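Long-range contact in uncharacterized protein conserved in bacteria (Streptococcus suis, PDB 4FZ4), which is a surface antigen fragment that probably binds host glycosaminoglycans and so helps the bacterium attach to host cells: residues Gln33-Phe45 / Tyr106-Ala119. Residues are numbered along the deposited sequence; the frame is centred on the assembly and turned at random.
Sequences QDYSYQKALWEEF and YNAHLKQDEGKSIA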
ATOM      1  N   GLN A  33      12.664  -0.805 -14.426  1.00 55.15           N
ATOM      2  CA  GLN A  33      12.258  -2.203 -14.529  1.00 50.43           C
ATOM      3  C   GLN A  33      12.069  -2.845 -13.159  1.00 53.13           C
ATOM      4  O   GLN A  33      11.282  -3.782 -13.010  1.00 56.49           O
ATOM      5  CB  GLN A  33      13.291  -2.988 -15.351  1.00 52.24           C
ATOM      6  CG  GLN A  33      12.953  -4.461 -15.575  1.00 51.54           C
ATOM      7  CD  GLN A  33      13.565  -5.377 -14.532  1.00 50.03           C
ATOM      8  OE1 GLN A  33      13.157  -6.534 -14.389  1.00 42.15           O
ATOM      9  NE2 GLN A  33      14.557  -4.873 -13.806  1.00 49.19           N
ATOM     10  N   ASP A  34      12.774  -2.330 -12.156  1.00 50.19           N
ATOM     11  CA  ASP A  34      12.680  -2.876 -10.802  1.00 46.43           C
ATOM     12  C   ASP A  34      11.274  -2.774 -10.201  1.00 52.38           C
ATOM     13  O   ASP A  34      10.893  -3.584  -9.352  1.00 57.07           O
ATOM     14  CB  ASP A  34      13.664  -2.159  -9.874  1.00 56.43           C
ATOM     15  CG  ASP A  34      15.086  -2.200 -10.384  1.00 74.06           C
ATOM     16  OD1 ASP A  34      15.997  -1.808  -9.627  1.00 75.91           O
ATOM     17  OD2 ASP A  34      15.296  -2.617 -11.544  1.00 84.96           O
ATOM     18  N   TYR A  35      10.504  -1.792 -10.660  1.00 44.70           N
ATOM     19  CA  TYR A  35       9.163  -1.547 -10.136  1.00 30.57           C
ATOM     20  C   TYR A  35       8.050  -1.742 -11.157  1.00 44.91           C
ATOM     21  O   TYR A  35       6.882  -1.458 -10.877  1.00 38.52           O
ATOM     22  CB  TYR A  35       9.111  -0.123  -9.600  1.00 31.53           C
ATOM     23  CG  TYR A  35      10.344   0.244  -8.814  1.00 38.10           C
ATOM     24  CD1 TYR A  35      10.660  -0.427  -7.636  1.00 32.66           C
ATOM     25  CD2 TYR A  35      11.207   1.248  -9.254  1.00 45.81           C
ATOM     26  CE1 TYR A  35      11.800  -0.113  -6.909  1.00 33.37           C
ATOM     27  CE2 TYR A  35      12.362   1.573  -8.530  1.00 48.66           C
ATOM     28  CZ  TYR A  35      12.646   0.884  -7.356  1.00 42.42           C
ATOM     29  OH  TYR A  35      13.771   1.179  -6.623  1.00 42.56           O
ATOM     30  N   SER A  36       8.418  -2.227 -12.337  1.00 39.98           N
ATOM     31  CA  SER A  36       7.468  -2.452 -13.417  1.00 37.28           C
ATOM     32  C   SER A  36       6.297  -3.319 -12.981  1.00 38.45           C
ATOM     33  O   SER A  36       5.158  -3.084 -13.392  1.00 39.58           O
ATOM     34  CB  SER A  36       8.183  -3.099 -14.605  1.00 49.69           C
ATOM     35  OG  SER A  36       8.933  -4.231 -14.186  1.00 62.35           O
ATOM     36  N   TYR A  37       6.575  -4.322 -12.152  1.00 30.62           N
ATOM     37  CA  TYR A  37       5.520  -5.201 -11.677  1.00 37.58           C
ATOM     38  C   TYR A  37       4.596  -4.498 -10.664  1.00 33.42           C
ATOM     39  O   TYR A  37       3.373  -4.558 -10.787  1.00 32.92           O
ATOM     40  CB  TYR A  37       6.126  -6.467 -11.067  1.00 39.55           C
ATOM     41  CG  TYR A  37       5.079  -7.462 -10.615  1.00 37.82           C
ATOM     42  CD1 TYR A  37       4.494  -7.360  -9.359  1.00 40.23           C
ATOM     43  CD2 TYR A  37       4.656  -8.483 -11.455  1.00 43.03           C
ATOM     44  CE1 TYR A  37       3.514  -8.253  -8.943  1.00 43.88           C
ATOM     45  CE2 TYR A  37       3.672  -9.382 -11.052  1.00 39.76           C
ATOM     46  CZ  TYR A  37       3.110  -9.261  -9.792  1.00 42.01           C
ATOM     47  OH  TYR A  37       2.174 -10.168  -9.367  1.00 52.17           O
ATOM     48  N   GLN A  38       5.178  -3.841  -9.664  1.00 28.18           N
ATOM     49  CA  GLN A  38       4.383  -3.120  -8.666  1.00 36.72           C
ATOM     50  C   GLN A  38       3.583  -2.004  -9.337  1.00 40.79           C
ATOM     51  O   GLN A  38       2.436  -1.748  -8.980  1.00 44.26           O
ATOM     52  CB  GLN A  38       5.294  -2.515  -7.587  1.00 34.80           C
ATOM     53  CG  GLN A  38       4.607  -1.474  -6.688  1.00 35.88           C
ATOM     54  CD  GLN A  38       3.495  -2.055  -5.824  1.00 29.61           C
ATOM     55  OE1 GLN A  38       2.748  -1.318  -5.169  1.00 36.82           O
ATOM     56  NE2 GLN A  38       3.381  -3.374  -5.817  1.00 28.43           N
ATOM     57  N   LYS A  39       4.199  -1.347 -10.319  1.00 41.75           N
ATOM     58  CA  LYS A  39       3.554  -0.260 -11.049  1.00 41.08           C
ATOM     59  C   LYS A  39       2.231  -0.718 -11.666  1.00 45.76           C
ATOM     60  O   LYS A  39       1.183  -0.117 -11.424  1.00 43.32           O
ATOM     61  CB  LYS A  39       4.491   0.252 -12.146  1.00 40.73           C
ATOM     62  CG  LYS A  39       3.937   1.413 -12.947  1.00 44.48           C
ATOM     63  CD  LYS A  39       4.854   1.773 -14.101  1.00 64.28           C
ATOM     64  CE  LYS A  39       4.223   2.840 -14.979  1.00 79.13           C
ATOM     65  NZ  LYS A  39       2.890   2.412 -15.504  1.00 85.97           N
ATOM     66  N   ALA A  40       2.282  -1.788 -12.455  1.00 35.87           N
ATOM     67  CA  ALA A  40       1.083  -2.313 -13.100  1.00 39.14           C
ATOM     68  C   ALA A  40       0.144  -2.923 -12.077  1.00 43.02           C
ATOM     69  O   ALA A  40      -1.076  -2.919 -12.257  1.00 51.42           O
ATOM     70  CB  ALA A  40       1.457  -3.356 -14.148  1.00 51.40           C
ATOM     71  N   LEU A  41       0.709  -3.457 -10.999  1.00 35.38           N
ATOM     72  CA  LEU A  41      -0.114  -4.059  -9.953  1.00 34.60           C
ATOM     73  C   LEU A  41      -0.898  -2.948  -9.253  1.00 33.47           C
ATOM     74  O   LEU A  41      -2.117  -3.023  -9.106  1.00 38.14           O
ATOM     75  CB  LEU A  41       0.769  -4.804  -8.950  1.00 34.31           C
ATOM     76  CG  LEU A  41       0.028  -5.761  -8.024  1.00 33.94           C
ATOM     77  CD1 LEU A  41      -0.749  -6.763  -8.871  1.00 32.43           C
ATOM     78  CD2 LEU A  41       1.023  -6.469  -7.106  1.00 29.25           C
ATOM     79  N   TRP A  42      -0.189  -1.905  -8.839  1.00 30.06           N
ATOM     80  CA  TRP A  42      -0.833  -0.778  -8.181  1.00 39.39           C
ATOM     81  C   TRP A  42      -1.899  -0.163  -9.097  1.00 36.08           C
ATOM     82  O   TRP A  42      -2.988   0.200  -8.647  1.00 40.33           O
ATOM     83  CB  TRP A  42       0.206   0.288  -7.813  1.00 44.91           C
ATOM     84  CG  TRP A  42      -0.429   1.565  -7.366  1.00 38.59           C
ATOM     85  CD1 TRP A  42      -0.242   2.806  -7.905  1.00 27.33           C
ATOM     86  CD2 TRP A  42      -1.402   1.718  -6.325  1.00 30.96           C
ATOM     87  NE1 TRP A  42      -1.044   3.721  -7.267  1.00 30.72           N
ATOM     88  CE2 TRP A  42      -1.768   3.081  -6.294  1.00 24.14           C
ATOM     89  CE3 TRP A  42      -2.002   0.835  -5.419  1.00 27.98           C
ATOM     90  CZ2 TRP A  42      -2.709   3.589  -5.390  1.00 21.47           C
ATOM     91  CZ3 TRP A  42      -2.938   1.336  -4.515  1.00 17.66           C
ATOM     92  CH2 TRP A  42      -3.284   2.705  -4.511  1.00 22.97           C
ATOM     93  N   GLU A  43      -1.573  -0.050 -10.382  1.00 36.70           N
ATOM     94  CA  GLU A  43      -2.484   0.515 -11.378  1.00 38.34           C
ATOM     95  C   GLU A  43      -3.825  -0.200 -11.328  1.00 43.43           C
ATOM     96  O   GLU A  43      -4.879   0.425 -11.438  1.00 58.49           O
ATOM     97  CB  GLU A  43      -1.892   0.355 -12.780  1.00 35.89           C
ATOM     98  CG  GLU A  43      -1.890   1.605 -13.618  1.00 44.01           C
ATOM     99  CD  GLU A  43      -0.511   2.217 -13.731  1.00 55.58           C
ATOM    100  OE1 GLU A  43       0.020   2.676 -12.698  1.00 65.66           O
ATOM    101  OE2 GLU A  43       0.047   2.228 -14.854  1.00 55.88           O
ATOM    102  N   GLU A  44      -3.765  -1.519 -11.167  1.00 35.41           N
ATOM    103  CA  GLU A  44      -4.957  -2.353 -11.110  1.00 40.63           C
ATOM    104  C   GLU A  44      -5.715  -2.173  -9.812  1.00 32.08           C
ATOM    105  O   GLU A  44      -6.943  -2.048  -9.817  1.00 39.58           O
ATOM    106  CB  GLU A  44      -4.578  -3.825 -11.280  1.00 48.63           C
ATOM    107  CG  GLU A  44      -3.897  -4.112 -12.596  1.00 58.23           C
ATOM    108  CD  GLU A  44      -4.757  -3.723 -13.784  1.00 63.90           C
ATOM    109  OE1 GLU A  44      -5.766  -4.416 -14.038  1.00 62.73           O
ATOM    110  OE2 GLU A  44      -4.429  -2.721 -14.457  1.00 68.51           O
ATOM    111  N   PHE A  45      -4.992  -2.182  -8.696  1.00 23.57           N
ATOM    112  CA  PHE A  45      -5.641  -2.003  -7.402  1.00 27.55           C
ATOM    113  C   PHE A  45      -6.298  -0.614  -7.381  1.00 31.25           C
ATOM    114  O   PHE A  45      -7.377  -0.434  -6.804  1.00 33.73           O
ATOM    115  CB  PHE A  45      -4.626  -2.116  -6.249  1.00 29.41           C
ATOM    116  CG  PHE A  45      -4.012  -3.496  -6.086  1.00 22.43           C
ATOM    117  CD1 PHE A  45      -4.788  -4.645  -6.189  1.00 20.71           C
ATOM    118  CD2 PHE A  45      -2.665  -3.638  -5.785  1.00 22.15           C
ATOM    119  CE1 PHE A  45      -4.225  -5.921  -5.993  1.00 22.83           C
ATOM    120  CE2 PHE A  45      -2.097  -4.909  -5.585  1.00 20.76           C
ATOM    121  CZ  PHE A  45      -2.881  -6.044  -5.692  1.00 20.53           C
ATOM    122  N   TYR A 106      14.471  -4.607   1.273  1.00 28.17           N
ATOM    123  CA  TYR A 106      13.554  -4.424   0.158  1.00 27.16           C
ATOM    124  C   TYR A 106      13.310  -5.727  -0.613  1.00 32.59           C
ATOM    125  O   TYR A 106      12.170  -6.164  -0.762  1.00 40.05           O
ATOM    126  CB  TYR A 106      14.115  -3.368  -0.793  1.00 24.09           C
ATOM    127  CG  TYR A 106      13.341  -3.255  -2.080  1.00 27.00           C
ATOM    128  CD1 TYR A 106      12.003  -2.865  -2.077  1.00 27.31           C
ATOM    129  CD2 TYR A 106      13.931  -3.571  -3.302  1.00 36.73           C
ATOM    130  CE1 TYR A 106      11.274  -2.797  -3.252  1.00 24.55           C
ATOM    131  CE2 TYR A 106      13.204  -3.506  -4.490  1.00 36.21           C
ATOM    132  CZ  TYR A 106      11.879  -3.121  -4.455  1.00 35.18           C
ATOM    133  OH  TYR A 106      11.147  -3.073  -5.618  1.00 49.17           O
ATOM    134  N   ASN A 107      14.386  -6.340  -1.096  1.00 30.80           N
ATOM    135  CA  ASN A 107      14.287  -7.576  -1.868  1.00 37.20           C
ATOM    136  C   ASN A 107      13.654  -8.722  -1.104  1.00 38.62           C
ATOM    137  O   ASN A 107      12.856  -9.478  -1.648  1.00 39.77           O
ATOM    138  CB  ASN A 107      15.669  -8.011  -2.358  1.00 24.87           C
ATOM    139  CG  ASN A 107      16.186  -7.139  -3.483  1.00 55.38           C
ATOM    140  OD1 ASN A 107      17.345  -7.243  -3.876  1.00 57.57           O
ATOM    141  ND2 ASN A 107      15.328  -6.279  -4.012  1.00 54.41           N
ATOM    142  N   ALA A 108      14.008  -8.843   0.166  1.00 30.64           N
ATOM    143  CA  ALA A 108      13.484  -9.918   0.991  1.00 27.64           C
ATOM    144  C   ALA A 108      12.049  -9.731   1.483  1.00 32.66           C
ATOM    145  O   ALA A 108      11.303 -10.695   1.566  1.00 27.95           O
ATOM    146  CB  ALA A 108      14.401 -10.120   2.194  1.00 33.49           C
ATOM    147  N   HIS A 109      11.651  -8.497   1.783  1.00 37.39           N
ATOM    148  CA  HIS A 109      10.331  -8.278   2.362  1.00 38.70           C
ATOM    149  C   HIS A 109       9.317  -7.374   1.677  1.00 41.25           C
ATOM    150  O   HIS A 109       8.132  -7.460   1.989  1.00 37.56           O
ATOM    151  CB  HIS A 109      10.504  -7.770   3.793  1.00 39.48           C
ATOM    152  CG  HIS A 109      11.386  -8.629   4.644  1.00 36.09           C
ATOM    153  ND1 HIS A 109      11.057  -9.923   4.992  1.00 32.30           N
ATOM    154  CD2 HIS A 109      12.571  -8.367   5.249  1.00 34.12           C
ATOM    155  CE1 HIS A 109      12.000 -10.418   5.776  1.00 42.25           C
ATOM    156  NE2 HIS A 109      12.929  -9.494   5.947  1.00 36.96           N
ATOM    157  N   LEU A 110       9.748  -6.512   0.765  1.00 33.16           N
ATOM    158  CA  LEU A 110       8.797  -5.604   0.137  1.00 33.57           C
ATOM    159  C   LEU A 110       8.646  -5.738  -1.363  1.00 35.61           C
ATOM    160  O   LEU A 110       7.536  -5.624  -1.882  1.00 21.20           O
ATOM    161  CB  LEU A 110       9.159  -4.153   0.491  1.00 26.33           C
ATOM    162  CG  LEU A 110       9.259  -3.868   1.998  1.00 26.12           C
ATOM    163  CD1 LEU A 110      10.190  -2.694   2.257  1.00 25.30           C
ATOM    164  CD2 LEU A 110       7.877  -3.623   2.566  1.00 34.05           C
ATOM    165  N   LYS A 111       9.750  -5.974  -2.061  1.00 36.83           N
ATOM    166  CA  LYS A 111       9.699  -6.098  -3.514  1.00 35.35           C
ATOM    167  C   LYS A 111       8.592  -7.043  -3.952  1.00 26.28           C
ATOM    168  O   LYS A 111       8.507  -8.166  -3.473  1.00 40.27           O
ATOM    169  CB  LYS A 111      11.038  -6.586  -4.073  1.00 36.13           C
ATOM    170  CG  LYS A 111      11.044  -6.678  -5.587  1.00 39.25           C
ATOM    171  CD  LYS A 111      12.396  -7.085  -6.152  1.00 46.30           C
ATOM    172  CE  LYS A 111      12.317  -7.172  -7.674  1.00 58.34           C
ATOM    173  NZ  LYS A 111      13.623  -7.496  -8.306  1.00 63.48           N
ATOM    174  N   GLN A 112       7.753  -6.565  -4.865  1.00 26.42           N
ATOM    175  CA  GLN A 112       6.634  -7.336  -5.398  1.00 31.67           C
ATOM    176  C   GLN A 112       7.042  -7.995  -6.716  1.00 38.60           C
ATOM    177  O   GLN A 112       7.574  -7.332  -7.611  1.00 42.57           O
ATOM    178  CB  GLN A 112       5.431  -6.419  -5.646  1.00 37.02           C
ATOM    179  CG  GLN A 112       4.947  -5.664  -4.417  1.00 32.24           C
ATOM    180  CD  GLN A 112       4.244  -6.557  -3.423  1.00 31.35           C
ATOM    181  OE1 GLN A 112       3.218  -7.165  -3.735  1.00 44.66           O
ATOM    182  NE2 GLN A 112       4.789  -6.645  -2.214  1.00 31.61           N
ATOM    183  N   ASP A 113       6.779  -9.296  -6.829  1.00 38.28           N
ATOM    184  CA  ASP A 113       7.116 -10.069  -8.029  1.00 49.08           C
ATOM    185  C   ASP A 113       6.090 -11.165  -8.250  1.00 47.96           C
ATOM    186  O   ASP A 113       5.413 -11.590  -7.309  1.00 44.86           O
ATOM    187  CB  ASP A 113       8.503 -10.707  -7.883  1.00 58.95           C
ATOM    188  CG  ASP A 113       9.610  -9.867  -8.508  1.00 77.05           C
ATOM    189  OD1 ASP A 113      10.796 -10.150  -8.229  1.00 82.53           O
ATOM    190  OD2 ASP A 113       9.303  -8.932  -9.285  1.00 79.75           O
ATOM    191  N   GLU A 114       5.966 -11.623  -9.491  1.00 46.83           N
ATOM    192  CA  GLU A 114       5.022 -12.690  -9.787  1.00 47.82           C
ATOM    193  C   GLU A 114       5.359 -13.813  -8.817  1.00 50.14           C
ATOM    194  O   GLU A 114       6.517 -14.224  -8.700  1.00 50.78           O
ATOM    195  CB  GLU A 114       5.168 -13.157 -11.240  1.00 46.18           C
ATOM    196  CG  GLU A 114       3.986 -13.990 -11.781  1.00 43.08           C
ATOM    197  CD  GLU A 114       3.981 -15.419 -11.292  1.00 54.53           C
ATOM    198  OE1 GLU A 114       5.043 -16.074 -11.363  1.00 44.72           O
ATOM    199  OE2 GLU A 114       2.913 -15.896 -10.847  1.00 67.26           O
ATOM    200  N   GLY A 115       4.347 -14.295  -8.109  1.00 56.86           N
ATOM    201  CA  GLY A 115       4.566 -15.339  -7.125  1.00 56.42           C
ATOM    202  C   GLY A 115       4.558 -14.705  -5.747  1.00 55.74           C
ATOM    203  O   GLY A 115       3.637 -14.932  -4.965  1.00 69.01           O
ATOM    204  N   LYS A 116       5.570 -13.888  -5.463  1.00 50.50           N
ATOM    205  CA  LYS A 116       5.688 -13.206  -4.175  1.00 60.43           C
ATOM    206  C   LYS A 116       5.154 -11.773  -4.219  1.00 52.78           C
ATOM    207  O   LYS A 116       5.930 -10.814  -4.244  1.00 50.07           O
ATOM    208  CB  LYS A 116       7.158 -13.192  -3.715  1.00 73.24           C
ATOM    209  CG  LYS A 116       7.439 -12.378  -2.438  1.00 80.97           C
ATOM    210  CD  LYS A 116       6.836 -13.014  -1.184  1.00 82.18           C
ATOM    211  CE  LYS A 116       6.938 -12.092   0.043  1.00 49.14           C
ATOM    212  NZ  LYS A 116       8.334 -11.721   0.474  1.00 40.81           N
ATOM    213  N   SER A 117       3.831 -11.632  -4.243  1.00 42.66           N
ATOM    214  CA  SER A 117       3.189 -10.316  -4.255  1.00 32.95           C
ATOM    215  C   SER A 117       1.862 -10.418  -3.519  1.00 34.94           C
ATOM    216  O   SER A 117       1.388 -11.515  -3.236  1.00 30.46           O
ATOM    217  CB  SER A 117       2.917  -9.845  -5.680  1.00 27.94           C
ATOM    218  OG  SER A 117       1.809 -10.536  -6.228  1.00 35.42           O
ATOM    219  N   ILE A 118       1.256  -9.280  -3.205  1.00 36.50           N
ATOM    220  CA  ILE A 118      -0.025  -9.301  -2.520  1.00 35.22           C
ATOM    221  C   ILE A 118      -1.151  -9.332  -3.541  1.00 36.01           C
ATOM    222  O   ILE A 118      -2.279  -8.958  -3.236  1.00 32.91           O
ATOM    223  CB  ILE A 118      -0.222  -8.072  -1.606  1.00 28.25           C
ATOM    224  CG1 ILE A 118      -0.139  -6.780  -2.430  1.00 27.10           C
ATOM    225  CG2 ILE A 118       0.814  -8.095  -0.479  1.00 24.79           C
ATOM    226  CD1 ILE A 118      -0.430  -5.521  -1.620  1.00 22.22           C
ATOM    227  N   ALA A 119      -0.838  -9.771  -4.757  1.00 37.59           N
ATOM    228  CA  ALA A 119      -1.854  -9.855  -5.803  1.00 39.97           C
ATOM    229  C   ALA A 119      -2.766 -11.039  -5.480  1.00 44.03           C
ATOM    230  O   ALA A 119      -3.949 -11.038  -5.801  1.00 39.98           O
ATOM    231  CB  ALA A 119      -1.193 -10.054  -7.171  1.00 28.88           C
TER
HETATM  232  O   HOH W   1       8.132  -4.783  -8.910  1.00 32.40           O
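Two hydrogen bonds meet at Ser117 OG: Tyr37 OH lies 3.2 Å from it across the contact, with either hydroxyl able to donate, and the backbone N of Ala119 donates to the same OG over 3.1 Å, closing an ST turn. Tyr37 gets there because its CG is anti to the backbone N (chi1 -177°), which carries the ring off helix 36-55 and along the loop after helix 100-110. One ring face lies against the Asp113-Glu114 peptide, with Glu114 N 3.5 Å above the plane and toward the rim. Further along the helix, Leu41 CD1 packs on Ala119 CB at 3.7 Å, and the Phe45 ring turns its edge to Ala119 CA. At the other end, Tyr106 OH meets the edge of the Tyr35 ring, 3.3 Å from CE1. A water ties the backbones together, donating to Asp34 O and Gln112 O and accepting from Gln38 N. Buried Gln112 braces its own loop: NE2 donates to Leu110 O, while OE1 takes Ile118 N in the carbonyl plane at 2.9 Å. With both ends of that amide satisfied internally, the loop meets its neighbour mainly through side-chain packing, one hydroxyl pair and a water, without an intersegment salt bridge.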